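Local coordinates for protein putative NADPH-dependent oxidoreductase (Desulfitobacterium hafniense DCB-2, PDB 3DB2) that probably catalyses an NADPH-dependent oxidation or reduction, pairing a Rossmann-fold nucleotide-binding domain with a GFO/IDH/MocA-type C-terminal domain, at residues Ala56-Leu61 with Ala80-Gln85. Sequence-based numbering, arbitrary orientation.
Sequences ATMEAL and AEVIEQ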
ATOM      1  N   ALA C  56      10.537  37.810 -28.543  1.00 32.15           N
ATOM      2  CA  ALA C  56       9.134  38.165 -28.701  1.00 30.63           C
ATOM      3  C   ALA C  56       8.336  37.044 -29.362  1.00 31.06           C
ATOM      4  O   ALA C  56       7.131  36.922 -29.142  1.00 31.40           O
ATOM      5  CB  ALA C  56       9.018  39.443 -29.509  1.00 34.76           C
ATOM      6  N   THR C  57       8.994  36.244 -30.190  1.00 24.33           N
ATOM      7  CA  THR C  57       8.312  35.204 -30.948  1.00 29.57           C
ATOM      8  C   THR C  57       9.103  33.899 -30.908  1.00 25.53           C
ATOM      9  O   THR C  57      10.323  33.893 -30.707  1.00 27.69           O
ATOM     10  CB  THR C  57       8.128  35.693 -32.392  1.00 30.77           C
ATOM     11  OG1 THR C  57       9.370  36.227 -32.867  1.00 36.14           O
ATOM     12  CG2 THR C  57       7.178  36.883 -32.446  1.00 33.79           C
HETATM   13  N   MSE C  58       8.416  32.787 -31.108  1.00 25.25           N
HETATM   14  CA  MSE C  58       9.115  31.490 -31.071  1.00 25.29           C
HETATM   15  C   MSE C  58      10.122  31.434 -32.211  1.00 24.74           C
HETATM   16  O   MSE C  58      11.182  30.841 -32.081  1.00 25.67           O
HETATM   17  CB  MSE C  58       8.073  30.370 -31.232  1.00 25.74           C
HETATM   18  CG  MSE C  58       7.489  29.899 -29.900  1.00 24.66           C
HETATM   19 SE   MSE C  58       8.867  29.232 -28.687  0.75 27.53          SE
HETATM   20  CE  MSE C  58       9.055  27.487 -29.541  1.00 27.37           C
ATOM     21  N   GLU C  59       9.749  32.048 -33.333  1.00 26.06           N
ATOM     22  CA  GLU C  59      10.591  32.032 -34.536  1.00 27.80           C
ATOM     23  C   GLU C  59      11.926  32.692 -34.232  1.00 23.74           C
ATOM     24  O   GLU C  59      13.028  32.324 -34.630  1.00 27.51           O
ATOM     25  CB  GLU C  59       9.802  32.723 -35.646  1.00 32.64           C
ATOM     26  CG  GLU C  59       8.573  31.989 -36.137  1.00 37.65           C
ATOM     27  CD  GLU C  59       7.381  31.943 -35.208  1.00 43.06           C
ATOM     28  OE1 GLU C  59       7.087  32.914 -34.476  1.00 43.08           O
ATOM     29  OE2 GLU C  59       6.692  30.896 -35.211  1.00 38.34           O
ATOM     30  N   ALA C  60      11.875  33.729 -33.426  1.00 23.35           N
ATOM     31  CA  ALA C  60      13.015  34.579 -33.099  1.00 27.03           C
ATOM     32  C   ALA C  60      13.968  33.761 -32.230  1.00 26.23           C
ATOM     33  O   ALA C  60      15.189  33.793 -32.332  1.00 24.08           O
ATOM     34  CB  ALA C  60      12.539  35.841 -32.414  1.00 31.49           C
ATOM     35  N   LEU C  61      13.345  32.982 -31.334  1.00 22.33           N
ATOM     36  CA  LEU C  61      14.142  32.094 -30.460  1.00 23.60           C
ATOM     37  C   LEU C  61      14.799  31.022 -31.310  1.00 18.25           C
ATOM     38  O   LEU C  61      15.998  30.734 -31.222  1.00 22.72           O
ATOM     39  CB  LEU C  61      13.233  31.522 -29.381  1.00 22.90           C
ATOM     40  CG  LEU C  61      13.799  30.652 -28.263  1.00 20.20           C
ATOM     41  CD1 LEU C  61      12.955  30.865 -27.018  1.00 24.68           C
ATOM     42  CD2 LEU C  61      13.820  29.209 -28.734  1.00 23.60           C
ATOM     43  N   ALA C  80       3.154  18.960 -27.030  1.00 15.50           N
ATOM     44  CA  ALA C  80       3.216  18.377 -28.352  1.00 17.62           C
ATOM     45  C   ALA C  80       3.508  19.419 -29.432  1.00 20.91           C
ATOM     46  O   ALA C  80       4.463  19.306 -30.194  1.00 20.32           O
ATOM     47  CB  ALA C  80       1.909  17.688 -28.734  1.00 17.86           C
ATOM     48  N   GLU C  81       2.692  20.469 -29.515  1.00 25.04           N
ATOM     49  CA  GLU C  81       2.960  21.450 -30.577  1.00 21.18           C
ATOM     50  C   GLU C  81       4.253  22.198 -30.308  1.00 20.04           C
ATOM     51  O   GLU C  81       4.973  22.633 -31.216  1.00 22.18           O
ATOM     52  CB  GLU C  81       1.772  22.415 -30.701  1.00 25.13           C
ATOM     53  CG  GLU C  81       1.522  23.216 -29.453  1.00 32.61           C
ATOM     54  CD  GLU C  81       0.276  24.076 -29.533  1.00 42.65           C
ATOM     55  OE1 GLU C  81      -0.772  23.591 -29.064  1.00 45.52           O
ATOM     56  OE2 GLU C  81       0.374  25.211 -30.047  1.00 44.47           O
ATOM     57  N   VAL C  82       4.616  22.412 -29.035  1.00 23.52           N
ATOM     58  CA  VAL C  82       5.858  23.159 -28.812  1.00 15.41           C
ATOM     59  C   VAL C  82       7.061  22.309 -29.180  1.00 22.14           C
ATOM     60  O   VAL C  82       7.998  22.759 -29.853  1.00 21.91           O
ATOM     61  CB  VAL C  82       5.943  23.646 -27.370  1.00 19.92           C
ATOM     62  CG1 VAL C  82       7.291  24.289 -27.129  1.00 23.33           C
ATOM     63  CG2 VAL C  82       4.821  24.626 -27.070  1.00 22.67           C
ATOM     64  N   ILE C  83       7.048  21.050 -28.757  1.00 17.07           N
ATOM     65  CA  ILE C  83       8.097  20.105 -29.168  1.00 17.58           C
ATOM     66  C   ILE C  83       8.160  19.989 -30.678  1.00 18.99           C
ATOM     67  O   ILE C  83       9.237  19.987 -31.292  1.00 18.59           O
ATOM     68  CB  ILE C  83       7.895  18.715 -28.514  1.00 20.97           C
ATOM     69  CG1 ILE C  83       8.010  18.735 -26.992  1.00 25.61           C
ATOM     70  CG2 ILE C  83       8.851  17.699 -29.099  1.00 18.15           C
ATOM     71  CD1 ILE C  83       7.360  17.530 -26.285  1.00 17.01           C
ATOM     72  N   GLU C  84       7.027  19.910 -31.351  1.00 19.72           N
ATOM     73  CA  GLU C  84       7.079  19.754 -32.814  1.00 19.87           C
ATOM     74  C   GLU C  84       7.756  20.975 -33.449  1.00 18.26           C
ATOM     75  O   GLU C  84       8.632  20.796 -34.288  1.00 20.42           O
ATOM     76  CB  GLU C  84       5.685  19.537 -33.367  1.00 22.84           C
ATOM     77  CG  GLU C  84       5.059  18.175 -33.190  1.00 22.93           C
ATOM     78  CD  GLU C  84       3.577  18.117 -33.494  1.00 29.17           C
ATOM     79  OE1 GLU C  84       2.890  19.155 -33.422  1.00 29.24           O
ATOM     80  OE2 GLU C  84       3.067  17.021 -33.825  1.00 31.22           O
ATOM     81  N   GLN C  85       7.360  22.179 -33.034  1.00 21.82           N
ATOM     82  CA  GLN C  85       7.986  23.375 -33.592  1.00 21.46           C
ATOM     83  C   GLN C  85       9.464  23.429 -33.294  1.00 21.02           C
ATOM     84  O   GLN C  85      10.298  23.737 -34.164  1.00 25.63           O
ATOM     85  CB  GLN C  85       7.281  24.630 -33.080  1.00 23.79           C
ATOM     86  CG  GLN C  85       7.628  25.852 -33.934  1.00 28.98           C
ATOM     87  CD  GLN C  85       7.112  27.171 -33.442  1.00 25.19           C
ATOM     88  OE1 GLN C  85       6.432  27.289 -32.422  1.00 37.11           O
ATOM     89  NE2 GLN C  85       7.423  28.235 -34.170  1.00 35.26           N
TER
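Q85 swings CG opposite its own amide nitrogen (chi1 -164°) and runs on extended, reaching from helix 79-88 to helix 58-62, where its amide meets M58 and E59. E59 instead folds back at chi2, which brings its carboxylate round to the amide. NE2 of Q85 donates to OE2 of E59 at 2.9 Å, but the N-H points well off the acceptor (127°), so the bond is weak; carboxylate and amide planes stand 35° apart, and the two side chains run nearly perpendicular. The same amide lies against the root of the selenomethionine M58, with OE1 of Q85 3.7 Å from CB of M58 and NE2 equally near that carbon. CE of M58 lies 3.9 Å from OE1 of Q85 and makes a loose apolar touch with CG1 of V82, 4.4 Å away, beneath the polar pair. Shortening Q85 to an alanine is likely to leave the E59 carboxylate without this donor and a gap beside CB of M58. This is a sparse bridge at the protein surface, made by side chains; the nearest CA atoms of 56-61 and 80-85, those of M58 and Q85, are 8.6 Å apart. Below it lies the parallel Rossmann sheet: M58 and V82 both rest on I11 of strand 6-11, M58 also touches Y36 of strand 30-36, and I83 packs helix 79-88 against I109 of helix 103-116.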